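Local coordinates for protein salicylaldehyde dehydrogenase NahF (Pseudomonas putida, PDB 4JZ6) that probably catalyses the NAD(+)-dependent oxidation of salicylaldehyde to salicylate in naphthalene degradation, as a member of the aldehyde dehydrogenase family, at residues Ala284-Lys287 against Ala288-Gly292; Ser293-Gln297 against Gly298-Met302; Pro343-Ser346 against Pro347-Glu351; Lys358-Asp362 against Lys363-Val367; Met390-Asp394 against Glu395-Gly399. All blocks are in the same frame, centred on the assembly; numbering follows the deposited sequence.

All five contacts are local, and they follow one another along the chain without nesting or crossing. Contact 1 spans successive turns of helix 282-294. Contact 2 adjoins it in sequence, with its centre about 12 Å away, and carries the chain from the end of that helix into the salicylaldehyde pocket. Contact 3 closes the turn that starts helix 349-362, and contact 4 closes the other end of that helix, before strand 366-369. Contact 5 folds the loop between strands 381-384 and 401-407. Contact 3 touches contact 2, through Gln299 and Val345. Contact 5 touches contacts 2, 3 and 4, so this late loop links the pocket loop to both ends of helix 349-362.

Contact 1 of 5, residues Ala284-Lys287 against Ala288-Gly292; sequences AAVK and AAVFG
Val286 and Val290 sit one helical turn apart, and their side chains cross obliquely. CG1 of Val286 meets CG2 of Val290 at 4.0 Å. The first torsion of Val286 (chi1 168°) puts CG1 beside its own carbonyl carbon and so on the side of the next turn. Val290 CG2 also lies 3.2 Å from Val286 O. That oxygen accepts a hydrogen bond from Val290 N at 2.7 Å, nearly straight (176°). The same i to i+4 pattern links Ala289 N to Ala285 O at 2.8 Å and Phe291 N to Lys287 O at 3.1 Å. Ala289 CB rests 3.3 Å from Ala285 O. The helix belongs to a beta-alpha-beta unit with strands 273-276 and 306-310. Ala285 lies on Phe429 of strand 425-429. Lys287 NZ forms a salt bridge with Glu495 of the second subunit, and the ring of Phe291 meets Tyr498 of that subunit. The chemistry therefore changes round the helix: the apolar valines face helix 311-327, the lysine charge and the phenyl ring reach the second subunit, and the small methyls of Ala284 and Ala288 touch both Phe429 and that subunit.

Contact 2 of 5, residues Ser293-Gln297 against Gly298-Met302; sequences SFLFQ and GQICM. With NK (salicylaldehyde), chain B.
Leu295 O accepts a hydrogen bond from Gly298 N at 3.1 Å, and Phe296 O accepts one from Gln299 N at 3.0 Å. Phe296, Gln297 and Gly298 all have left-handed helical backbone angles, so the chain reverses its twist just after helix 282-294. In both bonds the donor stands above the carbonyl plane. Gly298 CA packs 3.4 Å from Ser293 O, and a side chain there would press on that oxygen. The Gln299 amide lies over one face of the Phe296 ring, near the rim. Its NE2 is 3.5 Å from Phe296 CZ, and the two planes are 55° apart. Its OE1 accepts a weak hydrogen bond from Val345 N. Phe296 CG is anti to the backbone N (chi1 -172°), which swings the ring over to Gln299. Trp113 also stacks on this ring. With an alanine in place of Phe296, Gln299 NE2 would probably be left without the ring beside it and Trp113 without its stack. Ile300 CD1 meets Leu295 CG at 3.8 Å, while Ile300 CG2 turns to the ligand. Ile300, Cys301 and Met302 line the salicylaldehyde pocket, together with Asn166, which bonds Gln299 O. The aldehyde oxygen OAH of salicylaldehyde receives weak hydrogen bonds from Cys301 N at 2.6 Å and Met302 N at 3.4 Å. Met302 CE touches the ligand ring, 3.6 Å from CAG. Two weak N-H contacts to the aldehyde oxygen would probably polarise the carbonyl modestly at most.

Contact 3 of 5, residues Pro343-Ser346 against Pro347-Glu351; sequences PMVS and PNSGE
Ser349 OG is turned anti to its own carbonyl carbon (chi1 -46°), and this brings the hydroxyl back to Ser346 O at 2.9 Å. The hydroxyl is the donor. Met344 reaches the same serine from another side. Its chain bends at the last torsion (chi3 -63°), which folds the methyl in. CE then lies 3.7 Å from Ser349 CB and 3.7 Å from Gly350 N. The sulfur runs alongside, with Met344 SD 3.7 Å from Ser349 CB. Val345 CG1 approaches Ser349 OG at 3.9 Å. Ser346 O is gripped a second time by Ser349 N, at 3.0 Å and 170°. The two donors use the oxygen differently. The backbone N stands well above the carbonyl plane, whereas the hydroxyl is only modestly tilted from it. The OG bond holds the rotation of the Ser349 side chain, while the N bond fixes its backbone. The backbone bond closes a beta turn with Pro347 and Asn348 at its middle. Asn348 takes the N-cap position of the helix, but its side chain makes no capping bond. Ser346 OG lies 3.5 Å from Asn348 CB. The turn leads directly into helix 349-362, with Ser349 as its first residue. Val345 O accepts from Arg39 NH2 of strand 36-40, and Val345 packs on Trp165 and Phe193. The contact thus sits where the loop after helix 311-327 passes strand 36-40 and turns into helix 349-362.

Contact 4 of 5, residues Lys358-Asp362 against Lys363-Val367; sequences KDAID and KGAKV
Ile361 CD1 overlaps the start of the strand that follows the helix. CD1 of Ile361 lies 3.5 Å from Val367 CG2 and 3.2 Å from Ala365 O. The Ile361 side chain sets out away from the strand. Its second torsion (chi2 53°) bends CD1 back toward Ala365 and Val367. One residue earlier, Ala360 CB meets Ala365 CB at 3.8 Å. The pair is the apolar contact that accompanies a Schellman motif at the C-terminal end of helix 349-362. Its 6-to-1 bond runs from Ala365 N to Ala360 O at 3.0 Å. The 5-to-2 bond, from Gly364 N to Ile361 O, is weak and long at 3.5 Å. Gly364 has the positive phi that the motif needs (103°), and a CB there would jam against the carbonyl oxygen before it. Ala360 O holds a second donor, Lys363 N, at 3.1 Å. The two N-H groups reach this oxygen from opposite faces of its carbonyl plane. The Lys363 side chain is extended and runs back along the helix. CG passes over the backbone O of Asp359, and the ammonium ends beside the Asp359 carboxylate. The salt bridge between Lys363 NZ and Asp359 OD1 is weak, at 3.3 Å. Both charges have other partners: Lys363 NZ bonds Asp389 O, and Asp359 OD2 accepts from Arg391 N. Met390 packs on Lys363 and Ala365 from the loop before strand 401-407.

Contact 5 of 5, residues Met390-Asp394 against Glu395-Gly399; sequences MRIYD and EETFG
Arg391 and Glu395 form a salt bridge four residues apart. NH2 of Arg391 donates to OE1 of Glu395 at 2.5 Å, meeting that oxygen nearly along its C-O axis. Arg391 NE adds two weak bonds, to Glu395 OE1 at 3.1 Å and to Glu395 OE2 at 3.4 Å. OE2 lies in the guanidinium plane at its edge, and OE1 is near the plane, about 17° out of it. The two flat groups are 36° apart. Arg391 bends at chi3 (51°), which turns the guanidinium back toward the carboxylate. Replacing Glu395 by a glutamine is likely to leave the Arg391 charge without its counter-charge. Arg391 O accepts from Glu395 N at 3.0 Å and from Asp394 N at 3.3 Å, and these i+4 and i+3 bonds make a single helical turn. On another side of the loop, Ile392 CG1 meets Thr397 CG2 at 3.6 Å, and the side chains cross at about a right angle. Lys271 NZ bonds both Ile392 O and Glu395 O, and the Asp394 carboxylate bonds Ser420 OG and Val421 N. Further on, Phe398 centres an inverse gamma turn, and the Glu396 side chain is about 7 Å from the bound salicylaldehyde. The loop lies between helix 349-362, where Leu356 touches both Arg391 and Glu395, and strand 401-407, whose Ile401 and Val403 pack on Ile392.

Contact 1 of 5, residues Ala284-Lys287 against Ala288-Gly292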
# COMPACT_ATOMS: atom_id res chain seq x y z
N ALA A 284 -33.25 -9.30 -17.23
CA ALA A 284 -32.13 -8.39 -17.05
C ALA A 284 -30.88 -9.11 -16.53
O ALA A 284 -29.76 -8.78 -16.92
CB ALA A 284 -32.52 -7.26 -16.12
N ALA A 285 -31.08 -10.09 -15.65
CA ALA A 285 -29.96 -10.79 -15.05
C ALA A 285 -29.29 -11.71 -16.07
O ALA A 285 -28.06 -11.80 -16.11
CB ALA A 285 -30.40 -11.58 -13.83
N VAL A 286 -30.09 -12.39 -16.88
CA VAL A 286 -29.56 -13.25 -17.93
C VAL A 286 -28.68 -12.43 -18.88
O VAL A 286 -27.57 -12.85 -19.22
CB VAL A 286 -30.67 -13.99 -18.70
CG1 VAL A 286 -30.12 -14.62 -19.97
CG2 VAL A 286 -31.31 -15.05 -17.82
N LYS A 287 -29.17 -11.26 -19.28
CA LYS A 287 -28.40 -10.38 -20.16
C LYS A 287 -27.06 -9.98 -19.55
O LYS A 287 -26.03 -10.02 -20.21
CB LYS A 287 -29.22 -9.14 -20.54
CG LYS A 287 -30.47 -9.45 -21.34
CD LYS A 287 -30.98 -8.24 -22.12
CE LYS A 287 -31.70 -7.24 -21.23
NZ LYS A 287 -32.20 -6.08 -22.03
N ALA A 288 -27.08 -9.62 -18.28
CA ALA A 288 -25.83 -9.26 -17.60
C ALA A 288 -24.94 -10.48 -17.50
O ALA A 288 -23.72 -10.39 -17.65
CB ALA A 288 -26.12 -8.70 -16.23
N ALA A 289 -25.55 -11.63 -17.25
CA ALA A 289 -24.80 -12.87 -17.11
C ALA A 289 -24.12 -13.24 -18.42
O ALA A 289 -22.91 -13.48 -18.45
CB ALA A 289 -25.71 -14.00 -16.63
N VAL A 290 -24.89 -13.28 -19.50
CA VAL A 290 -24.36 -13.60 -20.83
C VAL A 290 -23.20 -12.69 -21.20
O VAL A 290 -22.16 -13.15 -21.68
CB VAL A 290 -25.45 -13.52 -21.90
CG1 VAL A 290 -24.85 -13.64 -23.29
CG2 VAL A 290 -26.48 -14.61 -21.68
N PHE A 291 -23.37 -11.39 -20.95
CA PHE A 291 -22.35 -10.41 -21.29
C PHE A 291 -21.08 -10.57 -20.46
O PHE A 291 -19.98 -10.67 -21.00
CB PHE A 291 -22.91 -9.00 -21.12
CG PHE A 291 -21.88 -7.91 -21.26
CD1 PHE A 291 -21.36 -7.58 -22.50
CD2 PHE A 291 -21.45 -7.21 -20.15
CE1 PHE A 291 -20.42 -6.59 -22.63
CE2 PHE A 291 -20.51 -6.21 -20.27
CZ PHE A 291 -19.99 -5.90 -21.51
N GLY A 292 -21.24 -10.57 -19.13
CA GLY A 292 -20.11 -10.62 -18.22
C GLY A 292 -19.36 -11.93 -18.29
O GLY A 292 -18.16 -11.98 -18.04

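Contact 2 of 5, residues Ser293-Gln297 against Gly298-Met302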
# COMPACT_ATOMS: atom_id res chain seq x y z
N SER A 293 -20.07 -13.00 -18.63
CA SER A 293 -19.45 -14.32 -18.68
C SER A 293 -18.59 -14.53 -19.92
O SER A 293 -17.52 -15.13 -19.84
CB SER A 293 -20.52 -15.41 -18.61
OG SER A 293 -21.14 -15.42 -17.35
N PHE A 294 -19.05 -14.02 -21.06
CA PHE A 294 -18.45 -14.43 -22.32
C PHE A 294 -17.83 -13.34 -23.17
O PHE A 294 -17.39 -13.59 -24.29
CB PHE A 294 -19.47 -15.22 -23.13
CG PHE A 294 -19.97 -16.43 -22.42
CD1 PHE A 294 -19.11 -17.47 -22.12
CD2 PHE A 294 -21.29 -16.51 -22.02
CE1 PHE A 294 -19.56 -18.59 -21.45
CE2 PHE A 294 -21.75 -17.62 -21.36
CZ PHE A 294 -20.89 -18.67 -21.06
N LEU A 295 -17.78 -12.12 -22.64
CA LEU A 295 -17.06 -11.07 -23.33
C LEU A 295 -15.58 -11.47 -23.35
O LEU A 295 -15.03 -11.88 -22.32
CB LEU A 295 -17.26 -9.73 -22.63
CG LEU A 295 -16.46 -8.54 -23.16
CD1 LEU A 295 -16.75 -8.32 -24.63
CD2 LEU A 295 -16.81 -7.31 -22.37
N PHE A 296 -14.96 -11.38 -24.53
CA PHE A 296 -13.55 -11.75 -24.73
C PHE A 296 -13.24 -13.15 -24.19
O PHE A 296 -12.18 -13.39 -23.61
CB PHE A 296 -12.61 -10.69 -24.11
CG PHE A 296 -11.15 -10.90 -24.43
CD1 PHE A 296 -10.74 -11.20 -25.72
CD2 PHE A 296 -10.19 -10.79 -23.43
CE1 PHE A 296 -9.40 -11.40 -26.01
CE2 PHE A 296 -8.84 -10.97 -23.73
CZ PHE A 296 -8.45 -11.28 -25.02
N GLN A 297 -14.19 -14.07 -24.39
CA GLN A 297 -14.01 -15.46 -24.01
C GLN A 297 -13.74 -15.65 -22.52
O GLN A 297 -12.97 -16.53 -22.15
CB GLN A 297 -12.84 -16.08 -24.78
CG GLN A 297 -12.93 -15.90 -26.27
CD GLN A 297 -12.11 -14.74 -26.80
OE1 GLN A 297 -12.64 -13.83 -27.43
NE2 GLN A 297 -10.80 -14.77 -26.56
N GLY A 298 -14.34 -14.82 -21.68
CA GLY A 298 -14.12 -14.92 -20.25
C GLY A 298 -12.66 -14.78 -19.84
O GLY A 298 -12.23 -15.31 -18.81
N GLN A 299 -11.89 -14.08 -20.66
CA GLN A 299 -10.49 -13.85 -20.36
C GLN A 299 -10.28 -12.48 -19.72
O GLN A 299 -9.23 -11.85 -19.89
CB GLN A 299 -9.65 -13.99 -21.63
CG GLN A 299 -9.54 -15.41 -22.12
CD GLN A 299 -8.61 -15.55 -23.30
OE1 GLN A 299 -7.76 -16.44 -23.34
NE2 GLN A 299 -8.77 -14.67 -24.29
N ILE A 300 -11.28 -12.02 -18.98
CA ILE A 300 -11.17 -10.77 -18.25
C ILE A 300 -11.06 -11.14 -16.78
O ILE A 300 -11.74 -12.07 -16.33
CB ILE A 300 -12.40 -9.88 -18.48
CG1 ILE A 300 -12.78 -9.89 -19.97
CG2 ILE A 300 -12.15 -8.47 -17.99
CD1 ILE A 300 -14.00 -9.06 -20.31
N CYS A 301 -10.21 -10.45 -16.02
CA CYS A 301 -10.02 -10.80 -14.61
C CYS A 301 -11.33 -10.62 -13.84
O CYS A 301 -11.55 -11.26 -12.81
CB CYS A 301 -8.89 -10.00 -13.95
SG CYS A 301 -7.22 -10.34 -14.58
N MET A 302 -12.20 -9.75 -14.35
CA MET A 302 -13.51 -9.53 -13.75
C MET A 302 -14.66 -10.24 -14.48
O MET A 302 -15.83 -9.95 -14.21
CB MET A 302 -13.83 -8.04 -13.63
CG MET A 302 -13.68 -7.24 -14.92
SD MET A 302 -14.31 -5.55 -14.76
CE MET A 302 -13.61 -4.78 -16.23
OAH NK B . -9.81 -7.86 -15.81
CAD NK B . -9.06 -7.30 -16.58
CAA NK B . -9.47 -5.94 -17.00
CAC NK B . -9.82 -4.96 -16.07
CAG NK B . -10.20 -3.70 -16.52
CAI NK B . -10.24 -3.42 -17.87
CAE NK B . -9.90 -4.39 -18.79
CAB NK B . -9.51 -5.66 -18.36
OAF NK B . -9.16 -6.65 -19.24

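Contact 3 of 5, residues Pro343-Ser346 against Pro347-Glu351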
# COMPACT_ATOMS: atom_id res chain seq x y z
N PRO A 343 -10.73 -17.37 -29.97
CA PRO A 343 -9.83 -18.36 -29.37
C PRO A 343 -9.19 -17.83 -28.10
O PRO A 343 -9.04 -16.62 -27.95
CB PRO A 343 -8.77 -18.57 -30.46
CG PRO A 343 -8.80 -17.31 -31.27
CD PRO A 343 -10.24 -16.88 -31.27
N MET A 344 -8.83 -18.72 -27.19
CA MET A 344 -8.10 -18.33 -25.99
C MET A 344 -6.66 -18.00 -26.34
O MET A 344 -6.26 -18.14 -27.49
CB MET A 344 -8.18 -19.43 -24.93
CG MET A 344 -9.59 -19.63 -24.41
SD MET A 344 -9.76 -20.90 -23.16
CE MET A 344 -9.26 -22.36 -24.07
N VAL A 345 -5.89 -17.55 -25.36
CA VAL A 345 -4.59 -16.94 -25.64
C VAL A 345 -3.48 -17.95 -25.96
O VAL A 345 -2.57 -17.65 -26.73
CB VAL A 345 -4.13 -16.02 -24.47
CG1 VAL A 345 -3.79 -16.83 -23.23
CG2 VAL A 345 -2.94 -15.17 -24.88
N SER A 346 -3.57 -19.14 -25.37
CA SER A 346 -2.47 -20.09 -25.43
C SER A 346 -2.97 -21.51 -25.58
O SER A 346 -4.03 -21.85 -25.05
CB SER A 346 -1.63 -19.97 -24.15
OG SER A 346 -0.58 -20.92 -24.11
N PRO A 347 -2.20 -22.36 -26.29
CA PRO A 347 -2.56 -23.77 -26.49
C PRO A 347 -2.43 -24.56 -25.19
O PRO A 347 -2.02 -25.72 -25.21
CB PRO A 347 -1.51 -24.27 -27.49
CG PRO A 347 -0.86 -23.02 -28.05
CD PRO A 347 -0.95 -22.00 -26.98
N ASN A 348 -2.78 -23.92 -24.09
CA ASN A 348 -2.51 -24.43 -22.76
C ASN A 348 -3.70 -24.08 -21.90
O ASN A 348 -3.96 -24.73 -20.88
CB ASN A 348 -1.28 -23.72 -22.20
CG ASN A 348 -0.14 -24.67 -21.91
OD1 ASN A 348 0.90 -24.62 -22.57
ND2 ASN A 348 -0.32 -25.54 -20.92
N SER A 349 -4.41 -23.04 -22.31
CA SER A 349 -5.52 -22.49 -21.54
C SER A 349 -6.56 -23.57 -21.28
O SER A 349 -7.15 -23.62 -20.20
CB SER A 349 -6.15 -21.33 -22.30
OG SER A 349 -5.16 -20.45 -22.80
N GLY A 350 -6.77 -24.42 -22.28
CA GLY A 350 -7.74 -25.50 -22.16
C GLY A 350 -7.26 -26.62 -21.26
O GLY A 350 -8.06 -27.36 -20.69
N GLU A 351 -5.94 -26.74 -21.14
CA GLU A 351 -5.36 -27.78 -20.31
C GLU A 351 -5.64 -27.50 -18.84
O GLU A 351 -5.96 -28.40 -18.07
CB GLU A 351 -3.85 -27.88 -20.58
CG GLU A 351 -3.35 -29.29 -20.80
CD GLU A 351 -3.15 -30.05 -19.50
OE1 GLU A 351 -2.36 -29.57 -18.66
OE2 GLU A 351 -3.79 -31.11 -19.33

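Contact 4 of 5, residues Lys358-Asp362 against Lys363-Val367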
# COMPACT_ATOMS: atom_id res chain seq x y z
N LYS A 358 -12.80 -31.58 -15.30
CA LYS A 358 -12.90 -32.98 -14.90
C LYS A 358 -13.20 -33.11 -13.41
O LYS A 358 -14.06 -33.90 -13.01
CB LYS A 358 -11.61 -33.75 -15.23
CG LYS A 358 -11.67 -35.22 -14.83
CD LYS A 358 -10.32 -35.93 -14.91
CE LYS A 358 -10.45 -37.41 -14.56
NZ LYS A 358 -9.15 -38.13 -14.56
N ASP A 359 -12.49 -32.34 -12.60
CA ASP A 359 -12.66 -32.38 -11.15
C ASP A 359 -14.10 -32.08 -10.75
O ASP A 359 -14.71 -32.82 -9.98
CB ASP A 359 -11.71 -31.40 -10.46
CG ASP A 359 -11.97 -31.30 -8.97
OD1 ASP A 359 -11.37 -32.10 -8.20
OD2 ASP A 359 -12.77 -30.44 -8.56
N ALA A 360 -14.64 -30.98 -11.28
CA ALA A 360 -16.03 -30.61 -11.04
C ALA A 360 -16.97 -31.72 -11.51
O ALA A 360 -17.87 -32.12 -10.78
CB ALA A 360 -16.35 -29.31 -11.75
N ILE A 361 -16.75 -32.21 -12.72
CA ILE A 361 -17.63 -33.20 -13.32
C ILE A 361 -17.62 -34.54 -12.57
O ILE A 361 -18.65 -35.22 -12.48
CB ILE A 361 -17.34 -33.36 -14.85
CG1 ILE A 361 -18.64 -33.29 -15.63
CG2 ILE A 361 -16.57 -34.64 -15.16
CD1 ILE A 361 -19.43 -32.06 -15.31
N ASP A 362 -16.46 -34.91 -12.02
CA ASP A 362 -16.33 -36.15 -11.27
C ASP A 362 -17.00 -36.04 -9.91
O ASP A 362 -17.33 -37.04 -9.29
CB ASP A 362 -14.86 -36.54 -11.09
CG ASP A 362 -14.23 -37.04 -12.38
OD1 ASP A 362 -14.96 -37.53 -13.26
OD2 ASP A 362 -12.99 -36.95 -12.50
N LYS A 363 -17.20 -34.80 -9.45
CA LYS A 363 -17.79 -34.54 -8.14
C LYS A 363 -19.25 -34.11 -8.22
O LYS A 363 -19.77 -33.48 -7.31
CB LYS A 363 -16.99 -33.47 -7.39
CG LYS A 363 -15.60 -33.91 -6.99
CD LYS A 363 -14.85 -32.80 -6.27
CE LYS A 363 -13.46 -33.25 -5.86
NZ LYS A 363 -12.71 -32.18 -5.14
N GLY A 364 -19.92 -34.45 -9.32
CA GLY A 364 -21.35 -34.24 -9.42
C GLY A 364 -21.82 -33.05 -10.23
O GLY A 364 -23.02 -32.88 -10.44
N ALA A 365 -20.89 -32.22 -10.70
CA ALA A 365 -21.26 -31.07 -11.51
C ALA A 365 -21.98 -31.52 -12.78
O ALA A 365 -21.84 -32.66 -13.23
CB ALA A 365 -20.05 -30.22 -11.85
N LYS A 366 -22.74 -30.60 -13.36
CA LYS A 366 -23.60 -30.93 -14.49
C LYS A 366 -23.36 -29.94 -15.63
O LYS A 366 -23.58 -28.74 -15.48
CB LYS A 366 -25.06 -30.90 -14.02
CG LYS A 366 -26.10 -31.09 -15.11
CD LYS A 366 -27.51 -31.07 -14.52
CE LYS A 366 -28.57 -30.92 -15.60
NZ LYS A 366 -28.37 -31.89 -16.72
N VAL A 367 -22.87 -30.44 -16.76
CA VAL A 367 -22.68 -29.61 -17.94
C VAL A 367 -24.04 -29.32 -18.54
O VAL A 367 -24.65 -30.18 -19.18
CB VAL A 367 -21.81 -30.32 -19.00
CG1 VAL A 367 -21.58 -29.41 -20.20
CG2 VAL A 367 -20.49 -30.75 -18.41

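Contact 5 of 5, residues Met390-Asp394 against Glu395-Gly399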
# COMPACT_ATOMS: atom_id res chain seq x y z
N MET A 390 -15.53 -28.67 -5.08
CA MET A 390 -14.96 -28.66 -6.42
C MET A 390 -13.94 -27.52 -6.54
O MET A 390 -14.16 -26.43 -6.03
CB MET A 390 -16.06 -28.50 -7.46
CG MET A 390 -17.14 -29.55 -7.38
SD MET A 390 -18.58 -29.12 -8.37
CE MET A 390 -19.76 -30.33 -7.80
N ARG A 391 -12.83 -27.79 -7.22
CA ARG A 391 -11.80 -26.77 -7.43
C ARG A 391 -12.38 -25.56 -8.16
O ARG A 391 -12.08 -24.42 -7.80
CB ARG A 391 -10.63 -27.34 -8.22
CG ARG A 391 -9.88 -28.48 -7.53
CD ARG A 391 -8.77 -29.00 -8.43
NE ARG A 391 -7.92 -27.91 -8.91
CZ ARG A 391 -7.16 -27.98 -9.99
NH1 ARG A 391 -7.13 -29.09 -10.73
NH2 ARG A 391 -6.42 -26.94 -10.35
N ILE A 392 -13.22 -25.80 -9.16
CA ILE A 392 -13.77 -24.73 -9.99
C ILE A 392 -14.72 -23.80 -9.22
O ILE A 392 -15.06 -22.71 -9.68
CB ILE A 392 -14.45 -25.28 -11.27
CG1 ILE A 392 -14.46 -24.22 -12.37
CG2 ILE A 392 -15.85 -25.78 -10.96
CD1 ILE A 392 -14.87 -24.75 -13.73
N TYR A 393 -15.14 -24.24 -8.03
CA TYR A 393 -15.95 -23.41 -7.13
C TYR A 393 -15.31 -22.04 -6.86
O TYR A 393 -16.01 -21.03 -6.83
CB TYR A 393 -16.18 -24.17 -5.82
CG TYR A 393 -17.04 -23.48 -4.78
CD1 TYR A 393 -16.45 -22.82 -3.70
CD2 TYR A 393 -18.42 -23.52 -4.85
CE1 TYR A 393 -17.23 -22.21 -2.73
CE2 TYR A 393 -19.21 -22.92 -3.88
CZ TYR A 393 -18.61 -22.26 -2.82
OH TYR A 393 -19.39 -21.66 -1.86
N ASP A 394 -14.00 -22.00 -6.66
CA ASP A 394 -13.36 -20.72 -6.37
C ASP A 394 -12.08 -20.48 -7.15
O ASP A 394 -11.55 -19.37 -7.15
CB ASP A 394 -13.11 -20.58 -4.86
CG ASP A 394 -12.84 -19.14 -4.45
OD1 ASP A 394 -13.43 -18.23 -5.08
OD2 ASP A 394 -12.03 -18.92 -3.52
N GLU A 395 -11.56 -21.50 -7.82
CA GLU A 395 -10.38 -21.31 -8.66
C GLU A 395 -10.73 -20.54 -9.93
O GLU A 395 -11.69 -20.87 -10.63
CB GLU A 395 -9.76 -22.66 -9.02
CG GLU A 395 -8.36 -22.86 -8.48
CD GLU A 395 -8.01 -24.32 -8.30
OE1 GLU A 395 -7.29 -24.86 -9.17
OE2 GLU A 395 -8.44 -24.92 -7.30
N GLU A 396 -9.95 -19.50 -10.22
CA GLU A 396 -10.17 -18.70 -11.42
C GLU A 396 -9.91 -19.52 -12.67
O GLU A 396 -8.92 -20.24 -12.75
CB GLU A 396 -9.28 -17.46 -11.41
CG GLU A 396 -9.60 -16.46 -12.51
CD GLU A 396 -8.76 -15.20 -12.42
OE1 GLU A 396 -9.28 -14.12 -12.78
OE2 GLU A 396 -7.59 -15.28 -11.99
N THR A 397 -10.81 -19.42 -13.64
CA THR A 397 -10.68 -20.14 -14.90
C THR A 397 -10.75 -19.17 -16.06
O THR A 397 -11.82 -18.68 -16.41
CB THR A 397 -11.80 -21.19 -15.05
OG1 THR A 397 -13.05 -20.54 -15.26
CG2 THR A 397 -11.89 -22.07 -13.80
N PHE A 398 -9.61 -18.89 -16.68
CA PHE A 398 -9.56 -17.90 -17.75
C PHE A 398 -10.06 -18.47 -19.06
O PHE A 398 -9.27 -18.94 -19.89
CB PHE A 398 -8.13 -17.37 -17.91
CG PHE A 398 -8.00 -15.90 -17.62
CD1 PHE A 398 -8.48 -15.37 -16.44
CD2 PHE A 398 -7.39 -15.06 -18.54
CE1 PHE A 398 -8.37 -14.02 -16.17
CE2 PHE A 398 -7.26 -13.70 -18.28
CZ PHE A 398 -7.76 -13.18 -17.09
N GLY A 399 -11.37 -18.45 -19.25
CA GLY A 399 -11.96 -19.04 -20.44
C GLY A 399 -13.46 -18.83 -20.55
O GLY A 399 -14.10 -18.32 -19.63